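Long-range contact in excretory-secretory protein 2 (Ancylostoma ceylanicum, PDB 3NSW), which is secreted by a parasitic hookworm, adopts a netrin-like fold and probably acts as an immunomodulator in the host: residues V25-V30 with D74-L79. Numbering follows the deposited sequence.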
ATOM      1  N   VAL A  25      -3.063  -5.589   2.955  1.00 17.78           N
ATOM      2  CA  VAL A  25      -3.557  -4.343   2.390  1.00 16.77           C
ATOM      3  C   VAL A  25      -3.745  -3.397   3.574  1.00 19.04           C
ATOM      4  O   VAL A  25      -4.409  -3.745   4.550  1.00 20.13           O
ATOM      5  CB  VAL A  25      -4.900  -4.520   1.673  1.00 18.23           C
ATOM      6  CG1 VAL A  25      -5.286  -3.222   0.990  1.00 18.39           C
ATOM      7  CG2 VAL A  25      -4.818  -5.663   0.636  1.00 20.61           C
ATOM      8  N   ALA A  26      -3.162  -2.211   3.458  1.00 18.34           N
ATOM      9  CA  ALA A  26      -3.084  -1.263   4.569  1.00 17.16           C
ATOM     10  C   ALA A  26      -3.584   0.128   4.214  1.00 16.50           C
ATOM     11  O   ALA A  26      -3.558   0.529   3.058  1.00 17.69           O
ATOM     12  CB  ALA A  26      -1.646  -1.179   5.039  1.00 16.73           C
ATOM     13  N   TYR A  27      -3.985   0.877   5.246  1.00 17.81           N
ATOM     14  CA  TYR A  27      -4.397   2.277   5.142  1.00 14.90           C
ATOM     15  C   TYR A  27      -3.226   3.008   5.766  1.00 17.11           C
ATOM     16  O   TYR A  27      -2.921   2.780   6.946  1.00 18.63           O
ATOM     17  CB  TYR A  27      -5.672   2.453   5.986  1.00 16.14           C
ATOM     18  CG  TYR A  27      -6.212   3.860   6.140  1.00 15.85           C
ATOM     19  CD1 TYR A  27      -5.844   4.896   5.276  1.00 21.83           C
ATOM     20  CD2 TYR A  27      -7.180   4.129   7.130  1.00 21.02           C
ATOM     21  CE1 TYR A  27      -6.390   6.196   5.439  1.00 22.19           C
ATOM     22  CE2 TYR A  27      -7.717   5.402   7.291  1.00 32.57           C
ATOM     23  CZ  TYR A  27      -7.325   6.421   6.447  1.00 25.00           C
ATOM     24  OH  TYR A  27      -7.873   7.672   6.597  1.00 25.28           O
ATOM     25  N   VAL A  28      -2.530   3.820   4.965  1.00 16.04           N
ATOM     26  CA  VAL A  28      -1.290   4.474   5.393  1.00 16.10           C
ATOM     27  C   VAL A  28      -1.290   5.968   5.072  1.00 15.77           C
ATOM     28  O   VAL A  28      -2.045   6.423   4.214  1.00 17.44           O
ATOM     29  CB  VAL A  28      -0.041   3.833   4.721  1.00 16.42           C
ATOM     30  CG1 VAL A  28       0.064   2.328   5.054  1.00 20.54           C
ATOM     31  CG2 VAL A  28      -0.056   4.043   3.210  1.00 14.30           C
ATOM     32  N   THR A  29      -0.455   6.728   5.779  1.00 15.41           N
ATOM     33  CA  THR A  29      -0.117   8.076   5.352  1.00 19.75           C
ATOM     34  C   THR A  29       1.365   8.093   5.034  1.00 17.84           C
ATOM     35  O   THR A  29       2.180   7.551   5.793  1.00 17.73           O
ATOM     36  CB  THR A  29      -0.385   9.118   6.448  1.00 14.84           C
ATOM     37  OG1 THR A  29      -1.749   9.028   6.876  1.00 22.79           O
ATOM     38  CG2 THR A  29      -0.128  10.547   5.893  1.00 16.33           C
ATOM     39  N   VAL A  30       1.718   8.702   3.904  1.00 17.51           N
ATOM     40  CA  VAL A  30       3.130   8.971   3.592  1.00 20.43           C
ATOM     41  C   VAL A  30       3.550  10.172   4.432  1.00 24.73           C
ATOM     42  O   VAL A  30       2.960  11.253   4.322  1.00 28.57           O
ATOM     43  CB  VAL A  30       3.346   9.244   2.079  1.00 25.44           C
ATOM     44  CG1 VAL A  30       4.790   9.693   1.784  1.00 23.03           C
ATOM     45  CG2 VAL A  30       2.994   8.022   1.268  1.00 24.71           C
ATOM     46  N   ASP A  74       2.202  13.708   3.306  1.00 19.42           N
ATOM     47  CA  ASP A  74       1.054  13.796   4.214  1.00 23.12           C
ATOM     48  C   ASP A  74      -0.222  13.368   3.506  1.00 22.27           C
ATOM     49  O   ASP A  74      -1.304  13.896   3.774  1.00 22.38           O
ATOM     50  CB  ASP A  74       0.863  15.212   4.787  1.00 26.08           C
ATOM     51  CG  ASP A  74       2.088  15.743   5.530  1.00 29.66           C
ATOM     52  OD1 ASP A  74       2.755  14.995   6.263  1.00 30.59           O
ATOM     53  OD2 ASP A  74       2.366  16.935   5.369  1.00 31.73           O
ATOM     54  N   THR A  75      -0.085  12.423   2.579  1.00 20.75           N
ATOM     55  CA  THR A  75      -1.216  11.974   1.773  1.00 24.87           C
ATOM     56  C   THR A  75      -1.570  10.531   2.110  1.00 19.03           C
ATOM     57  O   THR A  75      -0.686   9.707   2.364  1.00 17.35           O
ATOM     58  CB  THR A  75      -0.907  12.125   0.274  1.00 22.17           C
ATOM     59  OG1 THR A  75      -0.604  13.503   0.006  1.00 22.20           O
ATOM     60  CG2 THR A  75      -2.109  11.728  -0.578  1.00 22.89           C
ATOM     61  N   ASP A  76      -2.865  10.229   2.126  1.00 16.06           N
ATOM     62  CA  ASP A  76      -3.319   8.925   2.572  1.00 14.71           C
ATOM     63  C   ASP A  76      -3.472   7.988   1.372  1.00 16.79           C
ATOM     64  O   ASP A  76      -4.018   8.385   0.348  1.00 19.81           O
ATOM     65  CB  ASP A  76      -4.653   9.021   3.293  1.00 16.74           C
ATOM     66  CG  ASP A  76      -4.555   9.716   4.650  1.00 20.99           C
ATOM     67  OD1 ASP A  76      -3.440  10.036   5.100  1.00 24.66           O
ATOM     68  OD2 ASP A  76      -5.615   9.914   5.265  1.00 30.54           O
ATOM     69  N   TYR A  77      -3.021   6.745   1.535  1.00 14.90           N
ATOM     70  CA  TYR A  77      -3.123   5.728   0.479  1.00 15.94           C
ATOM     71  C   TYR A  77      -3.611   4.391   1.001  1.00 18.48           C
ATOM     72  O   TYR A  77      -3.438   4.059   2.176  1.00 16.67           O
ATOM     73  CB  TYR A  77      -1.744   5.508  -0.146  1.00 16.56           C
ATOM     74  CG  TYR A  77      -1.225   6.729  -0.858  1.00 16.24           C
ATOM     75  CD1 TYR A  77      -1.626   7.014  -2.158  1.00 17.87           C
ATOM     76  CD2 TYR A  77      -0.360   7.637  -0.209  1.00 19.05           C
ATOM     77  CE1 TYR A  77      -1.157   8.150  -2.822  1.00 22.49           C
ATOM     78  CE2 TYR A  77       0.104   8.778  -0.866  1.00 22.71           C
ATOM     79  CZ  TYR A  77      -0.297   9.018  -2.171  1.00 23.44           C
ATOM     80  OH  TYR A  77       0.150  10.134  -2.827  1.00 22.98           O
ATOM     81  N   VAL A  78      -4.215   3.605   0.116  1.00 16.13           N
ATOM     82  CA  VAL A  78      -4.357   2.185   0.391  1.00 13.20           C
ATOM     83  C   VAL A  78      -3.136   1.542  -0.263  1.00 15.35           C
ATOM     84  O   VAL A  78      -2.816   1.843  -1.420  1.00 18.10           O
ATOM     85  CB  VAL A  78      -5.651   1.609  -0.217  1.00 18.68           C
ATOM     86  CG1 VAL A  78      -5.711   0.101  -0.008  1.00 19.63           C
ATOM     87  CG2 VAL A  78      -6.871   2.272   0.417  1.00 20.35           C
ATOM     88  N   LEU A  79      -2.452   0.678   0.486  1.00 15.51           N
ATOM     89  CA  LEU A  79      -1.192   0.098   0.037  1.00 13.84           C
ATOM     90  C   LEU A  79      -1.302  -1.403   0.165  1.00 17.22           C
ATOM     91  O   LEU A  79      -1.472  -1.905   1.276  1.00 19.18           O
ATOM     92  CB  LEU A  79      -0.050   0.599   0.931  1.00 13.28           C
ATOM     93  CG  LEU A  79       1.338  -0.015   0.672  1.00 15.57           C
ATOM     94  CD1 LEU A  79       1.876   0.396  -0.721  1.00 19.08           C
ATOM     95  CD2 LEU A  79       2.323   0.358   1.782  1.00 21.63           C
TER
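The Asp76 side chain overlaps the end of Thr29 and the edge of the Tyr27 ring on one face of an antiparallel strand pair. Thr29 OG1 donates to Asp76 OD1 at 2.7 Å, arriving from above the carboxylate plane, 43° out of it. With chi1 at -55°, this hydroxyl sits beside its own backbone N, where Trp43 NE1 of strand 37-45 also bonds it, so OG1 links three neighbouring strands. The other carboxylate oxygen, OD2, lies near the ring plane at the edge of Tyr27, 3.4 Å from OH, a weak bond at most; ring and carboxylate stand 83° apart. Tyr27 also stacks on His93. On the opposite face, where Ala26, Val28, Val30, Tyr77 and Leu79 are buried, Val30 CG2 rests 3.7 Å from Tyr77 CE2, approaching the ring obliquely, and the Tyr77 hydroxyl is held by the backbone N of Thr72. Val28 CG2 touches both Tyr77 CB, at 4.0 Å, and Leu79 CB. Between the faces, Val28 and Tyr77 exchange two backbone hydrogen bonds, the straighter from Val28 N to Tyr77 O (2.9 Å). Ala26 and Leu79 form a second such pair. On the Tyr27 side, Val25 CG1 presses on Val78 CG1 at 3.5 Å, tighter than usual for methyls. Strands 24-33 and 75-82 pair in the middle of the sheet, between strands 37-45 and 88-92, an arrangement that belongs to the netrin-like, TIMP-related beta fold.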